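Local coordinates for protein prolyl 4-hydroxylase (Phytophthora capsici LT1534, PDB 6IUQ) that probably hydroxylates proline residues as an iron(II)- and 2-oxoglutarate-dependent oxygenase built on a double-stranded beta-helix core, at residues A[273-276]-A[277-280]; A[279-282]-A[283-286]; A[305-308]-A[309-312]; A[318-321]-A[322-325]. All coordinates share one frame; numbering follows the deposited sequence.

Contact 1: residues A[273-276]-A[277-280]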
loop_
_atom_site.group_PDB
_atom_site.type_symbol
_atom_site.label_atom_id
_atom_site.label_comp_id
_atom_site.label_asym_id
_atom_site.label_seq_id
_atom_site.Cartn_x
_atom_site.Cartn_y
_atom_site.Cartn_z
ATOM N N GLY A 273 4.133 -19.067 2.170
ATOM C CA GLY A 273 4.994 -19.999 2.889
ATOM C C GLY A 273 5.845 -19.328 3.950
ATOM O O GLY A 273 5.844 -19.724 5.106
ATOM N N VAL A 274 6.569 -18.279 3.579
ATOM C CA VAL A 274 7.433 -17.630 4.556
ATOM C C VAL A 274 6.608 -16.997 5.686
ATOM O O VAL A 274 6.977 -17.072 6.853
ATOM C CB VAL A 274 8.331 -16.577 3.889
ATOM C CG1 VAL A 274 9.148 -15.843 4.936
ATOM C CG2 VAL A 274 9.232 -17.225 2.845
ATOM N N TYR A 275 5.463 -16.413 5.360
ATOM C CA TYR A 275 4.668 -15.737 6.382
ATOM C C TYR A 275 3.358 -16.466 6.702
ATOM O O TYR A 275 2.358 -15.832 7.014
ATOM C CB TYR A 275 4.366 -14.301 5.935
ATOM C CG TYR A 275 5.595 -13.422 5.901
ATOM C CD1 TYR A 275 6.515 -13.514 4.867
ATOM C CD2 TYR A 275 5.841 -12.518 6.913
ATOM C CE1 TYR A 275 7.656 -12.726 4.847
ATOM C CE2 TYR A 275 6.961 -11.717 6.902
ATOM C CZ TYR A 275 7.867 -11.825 5.866
ATOM O OH TYR A 275 8.978 -11.031 5.857
ATOM N N GLU A 276 3.370 -17.792 6.629
ATOM C CA GLU A 276 2.194 -18.598 6.931
ATOM C C GLU A 276 1.458 -18.182 8.200
ATOM O O GLU A 276 0.239 -18.055 8.198
ATOM C CB GLU A 276 2.589 -20.071 7.050
ATOM C CG GLU A 276 1.413 -21.024 6.909
ATOM C CD GLU A 276 1.773 -22.461 7.265
ATOM O OE1 GLU A 276 2.898 -22.919 6.945
ATOM O OE2 GLU A 276 0.921 -23.125 7.893
ATOM N N GLU A 277 2.191 -17.958 9.282
ATOM C CA GLU A 277 1.566 -17.626 10.555
ATOM C C GLU A 277 0.774 -16.328 10.433
ATOM O O GLU A 277 -0.380 -16.246 10.878
ATOM C CB GLU A 277 2.611 -17.508 11.670
ATOM C CG GLU A 277 3.430 -18.773 11.923
ATOM C CD GLU A 277 4.419 -19.081 10.792
ATOM O OE1 GLU A 277 4.742 -18.171 9.987
ATOM O OE2 GLU A 277 4.855 -20.247 10.691
ATOM N N GLU A 278 1.392 -15.318 9.817
ATOM C CA GLU A 278 0.732 -14.028 9.613
ATOM C C GLU A 278 -0.491 -14.118 8.687
ATOM O O GLU A 278 -1.554 -13.576 9.000
ATOM C CB GLU A 278 1.719 -12.999 9.058
ATOM C CG GLU A 278 2.704 -12.465 10.079
ATOM C CD GLU A 278 3.900 -13.377 10.330
ATOM O OE1 GLU A 278 4.180 -14.281 9.519
ATOM O OE2 GLU A 278 4.577 -13.180 11.360
ATOM N N TYR A 279 -0.346 -14.784 7.548
ATOM C CA TYR A 279 -1.485 -15.038 6.670
ATOM C C TYR A 279 -2.615 -15.779 7.400
ATOM O O TYR A 279 -3.786 -15.399 7.310
ATOM C CB TYR A 279 -1.057 -15.860 5.463
ATOM C CG TYR A 279 -0.480 -15.108 4.278
ATOM C CD1 TYR A 279 0.844 -14.699 4.265
ATOM C CD2 TYR A 279 -1.240 -14.883 3.139
ATOM C CE1 TYR A 279 1.395 -14.042 3.146
ATOM C CE2 TYR A 279 -0.706 -14.239 2.018
ATOM C CZ TYR A 279 0.616 -13.821 2.035
ATOM O OH TYR A 279 1.152 -13.184 0.940
ATOM N N TYR A 280 -2.263 -16.837 8.121
ATOM C CA TYR A 280 -3.265 -17.623 8.838
ATOM C C TYR A 280 -3.959 -16.795 9.925
ATOM O O TYR A 280 -5.194 -16.815 10.040
ATOM C CB TYR A 280 -2.631 -18.886 9.441
ATOM C CG TYR A 280 -3.631 -19.832 10.086
ATOM C CD1 TYR A 280 -4.321 -20.766 9.327
ATOM C CD2 TYR A 280 -3.878 -19.791 11.462
ATOM C CE1 TYR A 280 -5.234 -21.641 9.909
ATOM C CE2 TYR A 280 -4.786 -20.661 12.055
ATOM C CZ TYR A 280 -5.462 -21.580 11.267
ATOM O OH TYR A 280 -6.373 -22.428 11.837
#
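With chi1 at -68°, Y275 sets its CG beside its own backbone N, and E278, bent at chi2, folds its carboxylate back toward that tyrosine. OE1 of E278 comes to 3.6 Å from Y275 CD2 and lies 3.5 Å from Y275 CA; the acid meets the ring obliquely, the two planes 66° apart. From the following turn Y279 brings its ring edge to the backbone: Y275 O lies in the plane of that ring, 3.3 Å from Y279 CD1, while the same CD1 rests 3.9 Å from Y275 CB. The carbonyl oxygen of Y275 also accepts the amide of Y279, with N and O 2.9 Å apart and an almost straight N-H...O angle of 173°. One residue on, Y280 N donates to E276 O at 2.8 Å. The polar ends are taken up by other parts of the chain: Y275 OH is hydrogen-bonded to L192 N, Y279 OH pairs with S271 OG, and the carboxylates of E277 and E278 form salt bridges with R323 and R326 of helix 313-328. Y275 is the first residue to leave helical angles after helix 271-274 and occupies the N-cap position of helix 276-287, so this is a junction where one short helix breaks and the next begins within a single residue.

Contact 2: residues A[279-282]-A[283-286]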
loop_
_atom_site.group_PDB
_atom_site.type_symbol
_atom_site.label_atom_id
_atom_site.label_comp_id
_atom_site.label_asym_id
_atom_site.label_seq_id
_atom_site.Cartn_x
_atom_site.Cartn_y
_atom_site.Cartn_z
ATOM N N TYR A 279 -0.346 -14.784 7.548
ATOM C CA TYR A 279 -1.485 -15.038 6.670
ATOM C C TYR A 279 -2.615 -15.779 7.400
ATOM O O TYR A 279 -3.786 -15.399 7.310
ATOM C CB TYR A 279 -1.057 -15.860 5.463
ATOM C CG TYR A 279 -0.480 -15.108 4.278
ATOM C CD1 TYR A 279 0.844 -14.699 4.265
ATOM C CD2 TYR A 279 -1.240 -14.883 3.139
ATOM C CE1 TYR A 279 1.395 -14.042 3.146
ATOM C CE2 TYR A 279 -0.706 -14.239 2.018
ATOM C CZ TYR A 279 0.616 -13.821 2.035
ATOM O OH TYR A 279 1.152 -13.184 0.940
ATOM N N TYR A 280 -2.263 -16.837 8.121
ATOM C CA TYR A 280 -3.265 -17.623 8.838
ATOM C C TYR A 280 -3.959 -16.795 9.925
ATOM O O TYR A 280 -5.194 -16.815 10.040
ATOM C CB TYR A 280 -2.631 -18.886 9.441
ATOM C CG TYR A 280 -3.631 -19.832 10.086
ATOM C CD1 TYR A 280 -4.321 -20.766 9.327
ATOM C CD2 TYR A 280 -3.878 -19.791 11.462
ATOM C CE1 TYR A 280 -5.234 -21.641 9.909
ATOM C CE2 TYR A 280 -4.786 -20.661 12.055
ATOM C CZ TYR A 280 -5.462 -21.580 11.267
ATOM O OH TYR A 280 -6.373 -22.428 11.837
ATOM N N GLU A 281 -3.199 -16.049 10.714
ATOM C CA GLU A 281 -3.834 -15.223 11.742
ATOM C C GLU A 281 -4.796 -14.201 11.145
ATOM O O GLU A 281 -5.886 -13.991 11.682
ATOM C CB GLU A 281 -2.800 -14.512 12.601
ATOM C CG GLU A 281 -3.248 -14.369 14.057
ATOM C CD GLU A 281 -3.650 -15.717 14.702
ATOM O OE1 GLU A 281 -3.004 -16.751 14.409
ATOM O OE2 GLU A 281 -4.606 -15.737 15.507
ATOM N N SER A 282 -4.424 -13.593 10.019
ATOM C CA SER A 282 -5.343 -12.660 9.367
ATOM C C SER A 282 -6.613 -13.390 8.975
ATOM O O SER A 282 -7.697 -12.860 9.139
ATOM C CB SER A 282 -4.708 -12.003 8.140
ATOM O OG SER A 282 -3.837 -10.955 8.520
ATOM N N LEU A 283 -6.491 -14.620 8.484
ATOM C CA LEU A 283 -7.686 -15.357 8.077
ATOM C C LEU A 283 -8.556 -15.728 9.289
ATOM O O LEU A 283 -9.767 -15.844 9.153
ATOM C CB LEU A 283 -7.309 -16.610 7.277
ATOM C CG LEU A 283 -6.807 -16.361 5.849
ATOM C CD1 LEU A 283 -5.876 -17.466 5.382
ATOM C CD2 LEU A 283 -7.956 -16.195 4.881
HETATM N N MSE A 284 -7.947 -15.900 10.466
HETATM C CA MSE A 284 -8.714 -16.146 11.692
HETATM C C MSE A 284 -9.623 -14.963 12.042
HETATM O O MSE A 284 -10.763 -15.168 12.446
HETATM C CB MSE A 284 -7.789 -16.460 12.868
HETATM C CG MSE A 284 -7.071 -17.799 12.744
HETATM SE SE MSE A 284 -8.263 -19.278 12.196
HETATM C CE MSE A 284 -7.962 -19.375 10.254
ATOM N N GLU A 285 -9.121 -13.736 11.878
ATOM C CA GLU A 285 -9.930 -12.526 12.052
ATOM C C GLU A 285 -11.084 -12.483 11.036
ATOM O O GLU A 285 -12.213 -12.154 11.387
ATOM C CB GLU A 285 -9.066 -11.271 11.919
ATOM C CG GLU A 285 -8.068 -11.051 13.056
ATOM C CD GLU A 285 -6.955 -10.060 12.683
ATOM O OE1 GLU A 285 -7.086 -9.367 11.637
ATOM O OE2 GLU A 285 -5.949 -9.981 13.427
ATOM N N CYS A 286 -10.797 -12.835 9.784
ATOM C CA CYS A 286 -11.835 -12.987 8.761
ATOM C C CYS A 286 -12.914 -13.979 9.197
ATOM O O CYS A 286 -14.108 -13.753 8.952
ATOM C CB CYS A 286 -11.228 -13.442 7.426
ATOM S SG CYS A 286 -10.134 -12.230 6.628
HETATM O O HOH W 1 -8.090 -9.935 8.710
#
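Within helix 276-287, Y280 and M284 form an i to i+4 Met-aromatic contact, the methionine being present as selenomethionine. Its methyl CE lies over one face of the Y280 ring, offset toward the rim and 3.7 Å from the ring centroid, a CH-pi contact in which the nearest ring atom is CZ. M284 SE sits more obliquely, 3.7 Å from Y280 OH. Bends at chi2 (-46°) and chi3 (97°) curl the M284 chain back over the ring instead of letting it run straight out. Beneath this pair the backbone is regular: M284 N donates to Y280 O at 2.9 Å, and L283 N to Y279 O at 3.0 Å. On another side of the helix L283 lays CD1 against the carbonyl of Y279, 3.5 Å from its O, and packs on L298 and H302 of helix 296-311. S282 O takes the amide of C286 at 3.2 Å, and a water donates both to S282 O, 3.0 Å away, and to E285 OE1, 3.1 Å away. S282 OG is hydrogen-bonded to R216, and C286 is joined by a disulfide to C152. The carbonyl of S282 therefore receives both the C286 amide and the water; the water ties the E285 carboxylate to the backbone, while the covalent link at C286 fixes this end of the helix to the region around C152.

Contact 3: residues A[305-308]-A[309-312]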
loop_
_atom_site.group_PDB
_atom_site.type_symbol
_atom_site.label_atom_id
_atom_site.label_comp_id
_atom_site.label_asym_id
_atom_site.label_seq_id
_atom_site.Cartn_x
_atom_site.Cartn_y
_atom_site.Cartn_z
ATOM N N HIS A 305 -2.939 -24.199 -0.636
ATOM C CA HIS A 305 -1.660 -23.659 -1.089
ATOM C C HIS A 305 -0.516 -24.105 -0.178
ATOM O O HIS A 305 0.544 -24.527 -0.642
ATOM C CB HIS A 305 -1.721 -22.133 -1.157
ATOM C CG HIS A 305 -0.463 -21.502 -1.673
ATOM N ND1 HIS A 305 0.734 -21.546 -0.984
ATOM C CD2 HIS A 305 -0.214 -20.804 -2.808
ATOM C CE1 HIS A 305 1.664 -20.910 -1.673
ATOM N NE2 HIS A 305 1.117 -20.453 -2.785
ATOM N N VAL A 306 -0.743 -24.034 1.123
ATOM C CA VAL A 306 0.265 -24.418 2.102
ATOM C C VAL A 306 0.655 -25.889 1.948
ATOM O O VAL A 306 1.829 -26.255 2.099
ATOM C CB VAL A 306 -0.254 -24.135 3.555
ATOM C CG1 VAL A 306 0.500 -24.939 4.587
ATOM C CG2 VAL A 306 -0.172 -22.664 3.860
ATOM N N GLU A 307 -0.325 -26.739 1.652
ATOM C CA GLU A 307 -0.041 -28.165 1.508
ATOM C C GLU A 307 0.660 -28.458 0.173
ATOM O O GLU A 307 1.550 -29.291 0.126
ATOM C CB GLU A 307 -1.326 -28.992 1.638
ATOM C CG GLU A 307 -1.132 -30.496 1.406
ATOM C CD GLU A 307 -0.217 -31.164 2.425
ATOM O OE1 GLU A 307 -0.075 -30.641 3.552
ATOM O OE2 GLU A 307 0.372 -32.219 2.098
ATOM N N ASN A 308 0.259 -27.767 -0.897
ATOM C CA ASN A 308 0.957 -27.837 -2.194
ATOM C C ASN A 308 2.431 -27.463 -2.080
ATOM O O ASN A 308 3.291 -28.108 -2.668
ATOM C CB ASN A 308 0.302 -26.916 -3.216
ATOM C CG ASN A 308 -1.043 -27.429 -3.694
ATOM O OD1 ASN A 308 -1.365 -28.611 -3.533
ATOM N ND2 ASN A 308 -1.827 -26.549 -4.308
ATOM N N VAL A 309 2.722 -26.420 -1.312
ATOM C CA VAL A 309 4.097 -26.071 -1.054
ATOM C C VAL A 309 4.795 -27.211 -0.338
ATOM O O VAL A 309 5.879 -27.613 -0.753
ATOM C CB VAL A 309 4.222 -24.770 -0.233
ATOM C CG1 VAL A 309 5.630 -24.612 0.305
ATOM C CG2 VAL A 309 3.843 -23.572 -1.090
ATOM N N LYS A 310 4.181 -27.757 0.713
ATOM C CA LYS A 310 4.828 -28.820 1.494
ATOM C C LYS A 310 5.083 -30.089 0.667
ATOM O O LYS A 310 6.055 -30.806 0.911
ATOM C CB LYS A 310 4.002 -29.176 2.739
ATOM C CG LYS A 310 3.855 -28.015 3.721
ATOM C CD LYS A 310 3.429 -28.473 5.114
ATOM C CE LYS A 310 2.927 -27.293 5.958
ATOM N NZ LYS A 310 3.933 -26.172 6.045
ATOM N N ARG A 311 4.214 -30.367 -0.302
ATOM C CA ARG A 311 4.427 -31.483 -1.221
ATOM C C ARG A 311 5.536 -31.221 -2.249
ATOM O O ARG A 311 6.080 -32.157 -2.827
ATOM C CB ARG A 311 3.142 -31.805 -1.965
ATOM C CG ARG A 311 2.104 -32.527 -1.124
ATOM C CD ARG A 311 0.734 -32.361 -1.747
ATOM N NE ARG A 311 -0.325 -32.817 -0.855
ATOM C CZ ARG A 311 -1.207 -33.758 -1.169
ATOM N NH1 ARG A 311 -1.161 -34.341 -2.363
ATOM N NH2 ARG A 311 -2.140 -34.105 -0.293
ATOM N N ASN A 312 5.845 -29.949 -2.495
ATOM C CA ASN A 312 6.943 -29.579 -3.388
ATOM C C ASN A 312 8.242 -29.515 -2.596
ATOM O O ASN A 312 8.666 -28.435 -2.173
ATOM C CB ASN A 312 6.652 -28.238 -4.066
ATOM C CG ASN A 312 7.572 -27.963 -5.236
ATOM O OD1 ASN A 312 8.725 -28.390 -5.244
ATOM N ND2 ASN A 312 7.066 -27.227 -6.234
#
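The last turns of helix 296-311 keep the i to i+4 ladder, V309 N to H305 O at 3.0 Å and R311 N to E307 O at 2.9 Å, until N312 N, whose bond to N308 O is weak and which also donates to V309 O at 2.9 Å. Among the side chains, E307 and R311 carry the polar contact. E307 places CG anti to its backbone N (chi1 176°) and then bends at chi2 (63°), bringing OE2 within 3.1 Å of R311 NE in a salt bridge. The arginine reaches it from the next turn with its chain extended from CG to NE. OE2 uses the anti lone pair, the one facing away from its partner oxygen, and the carboxylate and guanidinium planes stand almost perpendicular, 88° apart. A single N-H of the guanidinium is thus engaged here, in a one-point bridge. This belongs to the familiar i to i+4 Glu-Arg pairing of helices, placed here close to the break that separates helix 296-311 from helix 313-328, with N312 at the N-cap of the latter. One residue earlier on the helix, V306 and K310 run side by side in the same direction: CE of the lysine lies 3.6 Å from V306 CG1, and its aliphatic chain also passes the V306 carbonyl, with K310 CG 3.1 Å from that O. The ammonium makes a long, weak ion pair with E276 of helix 276-287. H305 and V309 cross obliquely, V309 CG2 meeting CE1 of the imidazole at 3.5 Å. H305 ND1 is buried against this methyl with no hydrogen-bonding partner in the model. V309 also packs on I319 of helix 313-328.

Contact 4: residues A[318-321]-A[322-325]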
loop_
_atom_site.group_PDB
_atom_site.type_symbol
_atom_site.label_atom_id
_atom_site.label_comp_id
_atom_site.label_asym_id
_atom_site.label_seq_id
_atom_site.Cartn_x
_atom_site.Cartn_y
_atom_site.Cartn_z
ATOM N N PHE A 318 13.514 -24.617 0.544
ATOM C CA PHE A 318 13.908 -23.245 0.273
ATOM C C PHE A 318 13.131 -22.295 1.177
ATOM O O PHE A 318 13.730 -21.442 1.817
ATOM C CB PHE A 318 13.688 -22.915 -1.205
ATOM C CG PHE A 318 14.096 -21.515 -1.588
ATOM C CD1 PHE A 318 15.368 -21.044 -1.288
ATOM C CD2 PHE A 318 13.212 -20.679 -2.260
ATOM C CE1 PHE A 318 15.742 -19.754 -1.631
ATOM C CE2 PHE A 318 13.583 -19.391 -2.615
ATOM C CZ PHE A 318 14.846 -18.929 -2.298
ATOM N N ILE A 319 11.807 -22.465 1.245
ATOM C CA ILE A 319 10.944 -21.653 2.109
ATOM C C ILE A 319 11.404 -21.698 3.565
ATOM O O ILE A 319 11.443 -20.669 4.245
ATOM C CB ILE A 319 9.458 -22.127 2.066
ATOM C CG1 ILE A 319 8.840 -22.028 0.657
ATOM C CG2 ILE A 319 8.625 -21.348 3.040
ATOM C CD1 ILE A 319 8.554 -20.679 0.203
ATOM N N GLN A 320 11.736 -22.896 4.044
ATOM C CA GLN A 320 12.171 -23.088 5.434
ATOM C C GLN A 320 13.495 -22.377 5.733
ATOM O O GLN A 320 13.683 -21.857 6.827
ATOM C CB GLN A 320 12.315 -24.587 5.771
ATOM C CG GLN A 320 10.996 -25.339 5.983
ATOM C CD GLN A 320 10.445 -25.221 7.405
ATOM O OE1 GLN A 320 10.539 -24.170 8.040
ATOM N NE2 GLN A 320 9.867 -26.312 7.910
ATOM N N ARG A 321 14.417 -22.372 4.773
ATOM C CA ARG A 321 15.657 -21.603 4.917
ATOM C C ARG A 321 15.370 -20.113 4.987
ATOM O O ARG A 321 15.994 -19.393 5.758
ATOM C CB ARG A 321 16.626 -21.894 3.769
ATOM C CG ARG A 321 17.200 -23.291 3.834
ATOM C CD ARG A 321 18.568 -23.347 3.218
ATOM N NE ARG A 321 19.121 -24.692 3.315
ATOM C CZ ARG A 321 19.937 -25.098 4.280
ATOM N NH1 ARG A 321 20.307 -24.260 5.244
ATOM N NH2 ARG A 321 20.380 -26.345 4.279
ATOM N N LEU A 322 14.413 -19.646 4.192
ATOM C CA LEU A 322 14.026 -18.240 4.274
ATOM C C LEU A 322 13.392 -17.952 5.611
ATOM O O LEU A 322 13.630 -16.897 6.194
ATOM C CB LEU A 322 13.077 -17.859 3.138
ATOM C CG LEU A 322 13.679 -18.055 1.742
ATOM C CD1 LEU A 322 12.675 -17.676 0.682
ATOM C CD2 LEU A 322 14.953 -17.242 1.593
ATOM N N ARG A 323 12.588 -18.880 6.115
ATOM C CA ARG A 323 11.953 -18.674 7.412
ATOM C C ARG A 323 13.012 -18.617 8.510
ATOM O O ARG A 323 12.892 -17.847 9.456
ATOM C CB ARG A 323 10.927 -19.768 7.691
ATOM C CG ARG A 323 9.686 -19.624 6.832
ATOM C CD ARG A 323 8.783 -20.820 6.962
ATOM N NE ARG A 323 8.509 -21.068 8.365
ATOM C CZ ARG A 323 7.518 -20.515 9.055
ATOM N NH1 ARG A 323 6.666 -19.675 8.472
ATOM N NH2 ARG A 323 7.374 -20.816 10.338
ATOM N N ASP A 324 14.070 -19.410 8.361
ATOM C CA ASP A 324 15.202 -19.366 9.288
ATOM C C ASP A 324 15.946 -18.013 9.276
ATOM O O ASP A 324 16.359 -17.510 10.319
ATOM C CB ASP A 324 16.173 -20.494 8.964
ATOM C CG ASP A 324 15.716 -21.835 9.521
ATOM O OD1 ASP A 324 15.133 -21.842 10.627
ATOM O OD2 ASP A 324 15.936 -22.876 8.848
ATOM N N VAL A 325 16.125 -17.434 8.095
ATOM C CA VAL A 325 16.722 -16.109 7.972
ATOM C C VAL A 325 15.870 -15.066 8.691
ATOM O O VAL A 325 16.377 -14.192 9.395
ATOM C CB VAL A 325 16.870 -15.696 6.503
ATOM C CG1 VAL A 325 17.313 -14.252 6.415
ATOM C CG2 VAL A 325 17.852 -16.620 5.780
#
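F318 and L322 meet one turn apart on helix 313-328, an i to i+4 aromatic-aliphatic pair on the face that packs against helix 254-262. Their contact is CH-pi: methyl CD1 of the leucine lies over one face of the phenyl ring, offset toward the rim, 4.1 Å from the centroid and 3.8 Å from F318 CE2. With CG of F318 anti to its backbone N (chi1 -179°), the ring leans along the helix toward the following turn and into the path of that methyl. F257 continues the apolar layer beyond the phenylalanine, and L258 and L261 beyond the leucine. A second apolar touch is looser, I319 CG2 to R323 CD at 4.0 Å. The backbone bonds follow the alpha-helical pattern, R323 N to I319 O at 2.8 Å and D324 N to Q320 O at 2.9 Å among them. Polar side-chain contact centres on R323, whose chain bends at chi3 (53°) and turns the guanidinium off the extended line. Its outer nitrogens are committed to the preceding part of the chain: NH2 forms a salt bridge with E277, and NH1 makes a weak hydrogen bond with the G273 carbonyl. Q320, itself bent at chi2, stands at the edge of this guanidinium, amide and guanidinium planes 67° apart, with OE1 3.7 Å from R323 NE.

In the fold
From the N-terminal end, contact 1 spans the break between helices 271-274 and 276-287, and contact 2 takes over on the latter, sharing Y279 and Y280. Contact 3 follows at the end of helix 296-311 and contact 4 on helix 313-328. Each joins neighbouring turns and closes no long loop; contacts 1 and 2 overlap, while the others come in series without nesting. Contact 1 reaches contact 3 through a long, weak ion pair of E276 with K310 and the packing of E276 on V306, and contact 4 through E277 with R323. V309 against I319 joins contacts 3 and 4. Contact 2 touches neither of these, but its disulfide ties the helical region to C152, near the iron ligands H156 and D158 in sequence.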